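Local coordinates for protein endo-polygalacturonase (Pectobacterium carotovorum subsp. carotovorum, PDB 1BHE) that hydrolyses the alpha-1,4-galacturonosyl bonds of polygalacturonic acid as a secreted family 28 glycosidase, contributing to maceration and soft rot of plant tissue, at residues N34-G39 with S61-L66; S208-T213 with E236-S241; A230-A235 with E258-Y263. All coordinates share one frame; numbering follows the deposited sequence.

Contact 1: N34-G39 with S61-L66; sequences NNCDQG and SGVSLL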
loop_
_atom_site.group_PDB
_atom_site.type_symbol
_atom_site.label_atom_id
_atom_site.label_comp_id
_atom_site.label_asym_id
_atom_site.label_seq_id
_atom_site.Cartn_x
_atom_site.Cartn_y
_atom_site.Cartn_z
ATOM N N ASN A 34 -24.966 -4.708 6.256
ATOM C CA ASN A 34 -25.893 -5.395 5.370
ATOM C C ASN A 34 -27.265 -4.754 5.229
ATOM O O ASN A 34 -28.069 -5.284 4.443
ATOM C CB ASN A 34 -26.071 -6.860 5.802
ATOM C CG ASN A 34 -24.805 -7.676 5.639
ATOM O OD1 ASN A 34 -23.846 -7.255 4.987
ATOM N ND2 ASN A 34 -24.797 -8.868 6.236
ATOM N N ASN A 35 -27.598 -3.695 5.948
ATOM C CA ASN A 35 -28.892 -3.041 5.805
ATOM C C ASN A 35 -28.719 -1.527 5.738
ATOM O O ASN A 35 -29.548 -0.751 6.205
ATOM C CB ASN A 35 -29.837 -3.433 6.950
ATOM C CG ASN A 35 -31.277 -3.050 6.652
ATOM O OD1 ASN A 35 -31.677 -2.978 5.490
ATOM N ND2 ASN A 35 -32.057 -2.784 7.696
ATOM N N CYS A 36 -27.627 -1.079 5.124
ATOM C CA CYS A 36 -27.306 0.337 5.004
ATOM C C CYS A 36 -27.642 0.907 3.637
ATOM O O CYS A 36 -27.247 0.357 2.604
ATOM C CB CYS A 36 -25.807 0.511 5.301
ATOM S SG CYS A 36 -25.272 2.221 5.511
ATOM N N ASP A 37 -28.413 1.990 3.585
ATOM C CA ASP A 37 -28.815 2.609 2.334
ATOM C C ASP A 37 -27.618 2.982 1.456
ATOM O O ASP A 37 -26.564 3.392 1.937
ATOM C CB ASP A 37 -29.629 3.882 2.593
ATOM C CG ASP A 37 -31.034 3.650 3.105
ATOM O OD1 ASP A 37 -31.533 2.506 3.092
ATOM O OD2 ASP A 37 -31.657 4.654 3.545
ATOM N N GLN A 38 -27.799 2.851 0.149
ATOM C CA GLN A 38 -26.790 3.235 -0.834
ATOM C C GLN A 38 -26.361 4.679 -0.612
ATOM O O GLN A 38 -27.192 5.568 -0.383
ATOM C CB GLN A 38 -27.360 3.045 -2.248
ATOM C CG GLN A 38 -26.598 3.680 -3.389
ATOM C CD GLN A 38 -27.143 3.389 -4.770
ATOM O OE1 GLN A 38 -27.713 2.328 -5.040
ATOM N NE2 GLN A 38 -26.970 4.329 -5.705
ATOM N N GLY A 39 -25.053 4.926 -0.615
ATOM C CA GLY A 39 -24.513 6.261 -0.440
ATOM C C GLY A 39 -24.365 6.732 0.996
ATOM O O GLY A 39 -23.937 7.865 1.239
ATOM N N SER A 61 -21.438 -3.098 -1.776
ATOM C CA SER A 61 -21.334 -2.088 -2.819
ATOM C C SER A 61 -22.196 -0.871 -2.486
ATOM O O SER A 61 -23.359 -1.034 -2.112
ATOM C CB SER A 61 -21.827 -2.640 -4.165
ATOM O OG SER A 61 -21.608 -1.667 -5.181
ATOM N N GLY A 62 -21.643 0.323 -2.634
ATOM C CA GLY A 62 -22.364 1.562 -2.368
ATOM C C GLY A 62 -22.464 1.936 -0.900
ATOM O O GLY A 62 -23.053 2.963 -0.546
ATOM N N VAL A 63 -21.964 1.096 -0.013
ATOM C CA VAL A 63 -21.990 1.284 1.431
ATOM C C VAL A 63 -20.599 1.641 1.938
ATOM O O VAL A 63 -19.573 1.226 1.395
ATOM C CB VAL A 63 -22.516 0.009 2.119
ATOM C CG1 VAL A 63 -22.487 0.102 3.635
ATOM C CG2 VAL A 63 -23.925 -0.315 1.633
ATOM N N SER A 64 -20.540 2.453 3.001
ATOM C CA SER A 64 -19.270 2.895 3.550
ATOM C C SER A 64 -19.190 2.666 5.060
ATOM O O SER A 64 -20.176 2.355 5.725
ATOM C CB SER A 64 -19.076 4.394 3.270
ATOM O OG SER A 64 -18.997 4.678 1.882
ATOM N N LEU A 65 -17.989 2.860 5.592
ATOM C CA LEU A 65 -17.724 2.772 7.015
ATOM C C LEU A 65 -17.224 4.153 7.460
ATOM O O LEU A 65 -16.376 4.742 6.786
ATOM C CB LEU A 65 -16.653 1.761 7.381
ATOM C CG LEU A 65 -16.992 0.475 8.109
ATOM C CD1 LEU A 65 -15.706 -0.203 8.590
ATOM C CD2 LEU A 65 -17.949 0.663 9.274
ATOM N N LEU A 66 -17.740 4.620 8.574
ATOM C CA LEU A 66 -17.358 5.908 9.142
ATOM C C LEU A 66 -16.938 5.701 10.596
ATOM O O LEU A 66 -17.704 5.127 11.369
ATOM C CB LEU A 66 -18.541 6.876 9.066
ATOM C CG LEU A 66 -18.424 8.172 9.877
ATOM C CD1 LEU A 66 -17.189 8.953 9.456
ATOM C CD2 LEU A 66 -19.684 9.017 9.709
#
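Gly62 and Val63 meet Cys36 and Gly39 near the N-terminal end of a right-handed parallel beta-helix, the fold of family 28 glycosidases, where the link from helix 26-33 to strand 41-45 passes over the turn leading into strand 64-67. Taken along that second segment, the contact opens at Gly62, whose backbone adopts a positive phi (80°) and offers its carbonyl to the crossing chain. Gly39 N donates to Gly62 O at 2.8 Å, nearly straight. This is the one hydrogen bond between the two segments, and a short one. Both glycines that meet at the crossing have positive phi, a conformation readily open to residues without a side chain. Next comes Val63, buried, with CG1 anti to its backbone N (chi1 176°) and CG2 beside that N. The two methyls share the work: CG1 packs against the side chain of Cys36, while CG2 sits 3.5 Å from Cys36 O. Ser64 already belongs to the strand, and its backbone pairs with Lys40 and Val42, followed by Leu66 with Val42, so the pairing of parallel strands begins just beyond the crossing. Cys36 is itself tied by a disulfide to Cys15, which joins the valine's apolar cover covalently to strand 14-19. Its CB makes the nearer approach, 3.7 Å from Val63 CG1, with SG at 4.0 Å from the same methyl.

Contact 2: S208-T213 with E236-S241; sequences SSKNIT and ETRNIS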
loop_
_atom_site.group_PDB
_atom_site.type_symbol
_atom_site.label_atom_id
_atom_site.label_comp_id
_atom_site.label_asym_id
_atom_site.label_seq_id
_atom_site.Cartn_x
_atom_site.Cartn_y
_atom_site.Cartn_z
ATOM N N SER A 208 -2.644 -4.181 -10.734
ATOM C CA SER A 208 -3.374 -4.357 -11.991
ATOM C C SER A 208 -4.663 -3.534 -11.948
ATOM O O SER A 208 -5.769 -4.031 -12.181
ATOM C CB SER A 208 -3.647 -5.833 -12.268
ATOM O OG SER A 208 -2.506 -6.467 -12.861
ATOM N N SER A 209 -4.522 -2.252 -11.618
ATOM C CA SER A 209 -5.682 -1.367 -11.481
ATOM C C SER A 209 -5.428 -0.048 -12.192
ATOM O O SER A 209 -4.268 0.300 -12.429
ATOM C CB SER A 209 -5.956 -1.112 -9.990
ATOM O OG SER A 209 -6.452 -2.284 -9.360
ATOM N N LYS A 210 -6.483 0.691 -12.532
ATOM C CA LYS A 210 -6.289 1.982 -13.176
ATOM C C LYS A 210 -6.989 3.090 -12.383
ATOM O O LYS A 210 -7.851 2.826 -11.557
ATOM C CB LYS A 210 -6.758 2.043 -14.622
ATOM C CG LYS A 210 -7.846 1.097 -15.059
ATOM C CD LYS A 210 -7.769 0.704 -16.526
ATOM C CE LYS A 210 -6.426 0.182 -16.981
ATOM N NZ LYS A 210 -6.375 -1.263 -17.330
ATOM N N ASN A 211 -6.593 4.309 -12.700
ATOM C CA ASN A 211 -7.150 5.537 -12.155
ATOM C C ASN A 211 -7.088 5.617 -10.639
ATOM O O ASN A 211 -8.062 5.481 -9.906
ATOM C CB ASN A 211 -8.580 5.724 -12.693
ATOM C CG ASN A 211 -8.561 5.823 -14.217
ATOM O OD1 ASN A 211 -7.743 6.551 -14.785
ATOM N ND2 ASN A 211 -9.442 5.087 -14.882
ATOM N N ILE A 212 -5.881 5.896 -10.152
ATOM C CA ILE A 212 -5.551 5.987 -8.746
ATOM C C ILE A 212 -5.025 7.357 -8.324
ATOM O O ILE A 212 -4.117 7.889 -8.967
ATOM C CB ILE A 212 -4.406 4.998 -8.401
ATOM C CG1 ILE A 212 -4.648 3.596 -8.952
ATOM C CG2 ILE A 212 -4.163 4.972 -6.895
ATOM C CD1 ILE A 212 -5.905 2.911 -8.480
ATOM N N THR A 213 -5.520 7.865 -7.201
ATOM C CA THR A 213 -5.000 9.106 -6.641
ATOM C C THR A 213 -4.643 8.892 -5.170
ATOM O O THR A 213 -5.480 8.432 -4.397
ATOM C CB THR A 213 -5.983 10.283 -6.727
ATOM O OG1 THR A 213 -6.102 10.696 -8.093
ATOM C CG2 THR A 213 -5.521 11.486 -5.913
ATOM N N GLU A 236 -3.612 -4.034 -17.116
ATOM C CA GLU A 236 -2.491 -3.114 -16.996
ATOM C C GLU A 236 -2.784 -2.134 -15.854
ATOM O O GLU A 236 -3.944 -1.865 -15.549
ATOM C CB GLU A 236 -2.255 -2.321 -18.284
ATOM C CG GLU A 236 -1.721 -3.216 -19.394
ATOM C CD GLU A 236 -1.806 -2.608 -20.778
ATOM O OE1 GLU A 236 -2.303 -1.474 -20.922
ATOM O OE2 GLU A 236 -1.383 -3.296 -21.732
ATOM N N THR A 237 -1.724 -1.647 -15.232
ATOM C CA THR A 237 -1.861 -0.631 -14.189
ATOM C C THR A 237 -1.569 0.703 -14.861
ATOM O O THR A 237 -0.451 0.906 -15.339
ATOM C CB THR A 237 -0.883 -0.879 -13.028
ATOM O OG1 THR A 237 -1.325 -2.043 -12.322
ATOM C CG2 THR A 237 -0.822 0.315 -12.093
ATOM N N ARG A 238 -2.566 1.573 -14.974
ATOM C CA ARG A 238 -2.415 2.843 -15.647
ATOM C C ARG A 238 -3.054 4.018 -14.917
ATOM O O ARG A 238 -4.071 3.889 -14.240
ATOM C CB ARG A 238 -3.136 2.829 -17.017
ATOM C CG ARG A 238 -2.678 1.782 -18.002
ATOM C CD ARG A 238 -3.426 1.916 -19.332
ATOM N NE ARG A 238 -2.646 1.232 -20.349
ATOM C CZ ARG A 238 -1.821 1.776 -21.230
ATOM N NH1 ARG A 238 -1.605 3.076 -21.302
ATOM N NH2 ARG A 238 -1.207 0.931 -22.050
ATOM N N ASN A 239 -2.546 5.212 -15.213
ATOM C CA ASN A 239 -3.097 6.468 -14.741
ATOM C C ASN A 239 -3.103 6.601 -13.226
ATOM O O ASN A 239 -4.116 6.371 -12.564
ATOM C CB ASN A 239 -4.532 6.624 -15.296
ATOM C CG ASN A 239 -4.635 6.411 -16.796
ATOM O OD1 ASN A 239 -3.669 6.644 -17.526
ATOM N ND2 ASN A 239 -5.785 5.942 -17.272
ATOM N N ILE A 240 -1.976 7.054 -12.667
ATOM C CA ILE A 240 -1.822 7.191 -11.220
ATOM C C ILE A 240 -1.265 8.557 -10.845
ATOM O O ILE A 240 -0.348 9.065 -11.494
ATOM C CB ILE A 240 -0.891 6.104 -10.637
ATOM C CG1 ILE A 240 -1.465 4.703 -10.860
ATOM C CG2 ILE A 240 -0.628 6.316 -9.147
ATOM C CD1 ILE A 240 -0.566 3.559 -10.464
ATOM N N SER A 241 -1.854 9.181 -9.838
ATOM C CA SER A 241 -1.413 10.468 -9.332
ATOM C C SER A 241 -1.020 10.339 -7.857
ATOM O O SER A 241 -1.844 9.930 -7.044
ATOM C CB SER A 241 -2.487 11.544 -9.445
ATOM O OG SER A 241 -2.769 11.871 -10.787
#
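Asn211 and Asn239 both set CG beside the backbone N (chi1 -60° and -51°), and this common torsion lays their amides side by side, pointing the same way with planes 23° apart. Asn239 ND2 donates to Asn211 OD1 at 3.2 Å, tilted from the carbonyl plane. Both asparagines have positive phi, so the two backbones bend together. The row goes on past the pair: Asn211 bonds Ser3 OG through OD1 and Asp183 OD1 through ND2, and Asn239 OD1 accepts from Asn264. Such alignment of like side chains on successive coils is a hallmark of the parallel beta-helix; here portions 210-213 and 237-241 of neighbouring strands run parallel, their axes 4.7 Å apart. Backbone bonds join them, among them Ile212 N to Asn239 O at 3.0 Å and Ser241 N to Ile212 O at 2.7 Å. On the face of the isoleucines, Ile240 CG1 lies 3.8 Å from Ile212 CB. Where the strands begin, Thr237 OG1 accepts from Ser209 N over a bent 3.3 Å bond and is also bonded to Lys229 O. Lys210, bent near its end, runs alongside Arg238 and hydrogen-bonds through NZ to Glu236 O at 3.1 Å, while Arg238 NE and NH2 both grip Glu236 OE1 in a salt bridge within their own segment.

Contact 3: A230-A235 with E258-Y263; sequences AYKGRA and ETMGVY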
loop_
_atom_site.group_PDB
_atom_site.type_symbol
_atom_site.label_atom_id
_atom_site.label_comp_id
_atom_site.label_asym_id
_atom_site.label_seq_id
_atom_site.Cartn_x
_atom_site.Cartn_y
_atom_site.Cartn_z
ATOM N N ALA A 230 1.782 -4.575 -11.518
ATOM C CA ALA A 230 0.975 -5.059 -12.639
ATOM C C ALA A 230 1.368 -6.512 -12.917
ATOM O O ALA A 230 2.557 -6.831 -12.997
ATOM C CB ALA A 230 1.126 -4.184 -13.862
ATOM N N TYR A 231 0.390 -7.401 -12.999
ATOM C CA TYR A 231 0.598 -8.828 -13.118
ATOM C C TYR A 231 0.289 -9.452 -14.468
ATOM O O TYR A 231 -0.641 -9.059 -15.165
ATOM C CB TYR A 231 -0.291 -9.541 -12.072
ATOM C CG TYR A 231 0.125 -9.251 -10.650
ATOM C CD1 TYR A 231 -0.267 -8.083 -10.005
ATOM C CD2 TYR A 231 0.925 -10.150 -9.955
ATOM C CE1 TYR A 231 0.127 -7.819 -8.706
ATOM C CE2 TYR A 231 1.322 -9.895 -8.658
ATOM C CZ TYR A 231 0.919 -8.728 -8.041
ATOM O OH TYR A 231 1.319 -8.482 -6.748
ATOM N N LYS A 232 1.066 -10.487 -14.816
ATOM C CA LYS A 232 0.850 -11.193 -16.075
ATOM C C LYS A 232 -0.527 -11.839 -16.097
ATOM O O LYS A 232 -0.943 -12.448 -15.112
ATOM C CB LYS A 232 1.924 -12.271 -16.286
ATOM C CG LYS A 232 2.076 -12.676 -17.748
ATOM C CD LYS A 232 3.176 -13.720 -17.925
ATOM C CE LYS A 232 2.621 -15.132 -17.801
ATOM N NZ LYS A 232 3.333 -16.088 -18.705
ATOM N N GLY A 233 -1.278 -11.673 -17.184
ATOM C CA GLY A 233 -2.592 -12.275 -17.319
ATOM C C GLY A 233 -3.702 -11.457 -16.668
ATOM O O GLY A 233 -4.839 -11.916 -16.588
ATOM N N ARG A 234 -3.375 -10.277 -16.161
ATOM C CA ARG A 234 -4.338 -9.391 -15.518
ATOM C C ARG A 234 -4.224 -8.014 -16.164
ATOM O O ARG A 234 -3.364 -7.807 -17.028
ATOM C CB ARG A 234 -4.140 -9.319 -14.008
ATOM C CG ARG A 234 -4.684 -10.525 -13.250
ATOM C CD ARG A 234 -3.980 -10.708 -11.915
ATOM N NE ARG A 234 -4.306 -9.636 -10.974
ATOM C CZ ARG A 234 -3.794 -9.543 -9.750
ATOM N NH1 ARG A 234 -2.931 -10.446 -9.295
ATOM N NH2 ARG A 234 -4.125 -8.535 -8.950
ATOM N N ALA A 235 -5.090 -7.090 -15.762
ATOM C CA ALA A 235 -5.098 -5.761 -16.347
ATOM C C ALA A 235 -3.799 -4.991 -16.195
ATOM O O ALA A 235 -3.024 -5.159 -15.252
ATOM C CB ALA A 235 -6.237 -4.930 -15.753
ATOM N N GLU A 258 6.493 -6.654 -9.554
ATOM C CA GLU A 258 5.668 -7.100 -10.685
ATOM C C GLU A 258 5.478 -5.883 -11.576
ATOM O O GLU A 258 4.808 -4.922 -11.194
ATOM C CB GLU A 258 4.378 -7.732 -10.175
ATOM C CG GLU A 258 4.645 -8.932 -9.270
ATOM C CD GLU A 258 4.826 -8.563 -7.813
ATOM O OE1 GLU A 258 4.884 -7.375 -7.445
ATOM O OE2 GLU A 258 4.909 -9.476 -6.969
ATOM N N THR A 259 6.133 -5.889 -12.746
ATOM C CA THR A 259 6.050 -4.749 -13.647
ATOM C C THR A 259 5.490 -5.138 -15.005
ATOM O O THR A 259 5.965 -4.641 -16.029
ATOM C CB THR A 259 7.415 -4.053 -13.843
ATOM O OG1 THR A 259 8.395 -4.989 -14.314
ATOM C CG2 THR A 259 7.904 -3.407 -12.553
ATOM N N MET A 260 4.433 -5.939 -15.046
ATOM C CA MET A 260 3.837 -6.356 -16.313
ATOM C C MET A 260 2.856 -5.337 -16.876
ATOM O O MET A 260 1.671 -5.627 -17.025
ATOM C CB MET A 260 3.149 -7.716 -16.131
ATOM C CG MET A 260 4.109 -8.812 -15.683
ATOM S SD MET A 260 5.498 -8.962 -16.830
ATOM C CE MET A 260 4.643 -9.423 -18.333
ATOM N N GLY A 261 3.323 -4.142 -17.210
ATOM C CA GLY A 261 2.487 -3.105 -17.788
ATOM C C GLY A 261 2.054 -2.038 -16.796
ATOM O O GLY A 261 0.903 -2.026 -16.360
ATOM N N VAL A 262 2.949 -1.117 -16.482
ATOM C CA VAL A 262 2.697 0.017 -15.603
ATOM C C VAL A 262 2.853 1.281 -16.446
ATOM O O VAL A 262 3.919 1.490 -17.034
ATOM C CB VAL A 262 3.671 0.068 -14.418
ATOM C CG1 VAL A 262 3.535 1.362 -13.631
ATOM C CG2 VAL A 262 3.460 -1.145 -13.521
ATOM N N TYR A 263 1.787 2.062 -16.594
ATOM C CA TYR A 263 1.794 3.240 -17.443
ATOM C C TYR A 263 1.248 4.517 -16.820
ATOM O O TYR A 263 0.283 4.490 -16.056
ATOM C CB TYR A 263 0.877 2.995 -18.676
ATOM C CG TYR A 263 1.209 1.766 -19.493
ATOM C CD1 TYR A 263 0.682 0.523 -19.156
ATOM C CD2 TYR A 263 2.057 1.845 -20.589
ATOM C CE1 TYR A 263 0.995 -0.609 -19.886
ATOM C CE2 TYR A 263 2.373 0.719 -21.329
ATOM C CZ TYR A 263 1.844 -0.500 -20.970
ATOM O OH TYR A 263 2.147 -1.634 -21.684
HETATM O O HOH W 1 -0.784 -6.521 -18.121
#
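Tyr231 and Glu258 cross at a slant, the ring and carboxylate planes 32° apart, and most of the touching is done by the aliphatic part of the glutamate. Glu258 CB stands over one face of the ring, 4.1 Å from its centroid, as a CH-pi contact. A bend at chi2 (88°) then carries the chain along the ring, so that CG comes to 3.5 Å from Tyr231 CE2 and the carboxylate ends beside the phenol oxygen. Its charge is met by Lys229, which forms a salt bridge with OE1. Glu258 lies about 12 Å, side chain to side chain, from Asp223, the probable proton donor. The opposite face of the tyrosine is covered by Arg234, whose NH1 lies 3.5 Å above the ring plane, near its rim; the ring is thus held between a guanidinium and a glutamate chain. Arg234 in turn is paired with Asp181.

Met260 folds back through bends at chi2 and chi3, lying alongside Lys232 and pointing the same way, with its CG 3.6 Å from Lys232 N. Ala230, deeply covered, presses its methyl against Gly261 O at 3.3 Å and also touches Val262 CG2. The backbones bond twice: Ala230 N to Glu258 O, and Met260 N to Ala230 O at 2.9 Å. Met260 centres an inverse gamma turn and residues 231-234 form a type II turn; a water donates to both Arg234 O and Met260 O, spanning the two bends.

Strand 226-230 ends at Ala230, and a loop leads on to strand 237-243. The loop leans on Met207 of strand 204-207 through Tyr231 and Arg234. Strand 258-273 lies between two neighbours, Gly261 and Tyr263 bonding through the backbone with Thr237 of strand 237-243, and Val262 with Val290 and Asn292 of strand 290-302.

How the contacts relate
The three contacts illustrate how chemistry varies with place along a beta-helix. Contact 2 is the buried one, two successive parallel strands in register from Asn211 and Asn239 to Thr213 and Ser241, whereas contacts 1 and 3 are partly buried and join loops to strand beginnings with few backbone bonds. Contact 1 stands apart near the N-terminal end, its centre about 25 Å from that of contact 2 and about 31 Å from that of contact 3, and combines one glycine-to-glycine backbone bond with a cysteine packed on a valine. Contacts 2 and 3 touch, Thr237 N lying 2.9 Å from Gly261 O, and their segments alternate along the chain. Hydrogen-bonded amides mark contact 2, aromatic and charged side chains contact 3.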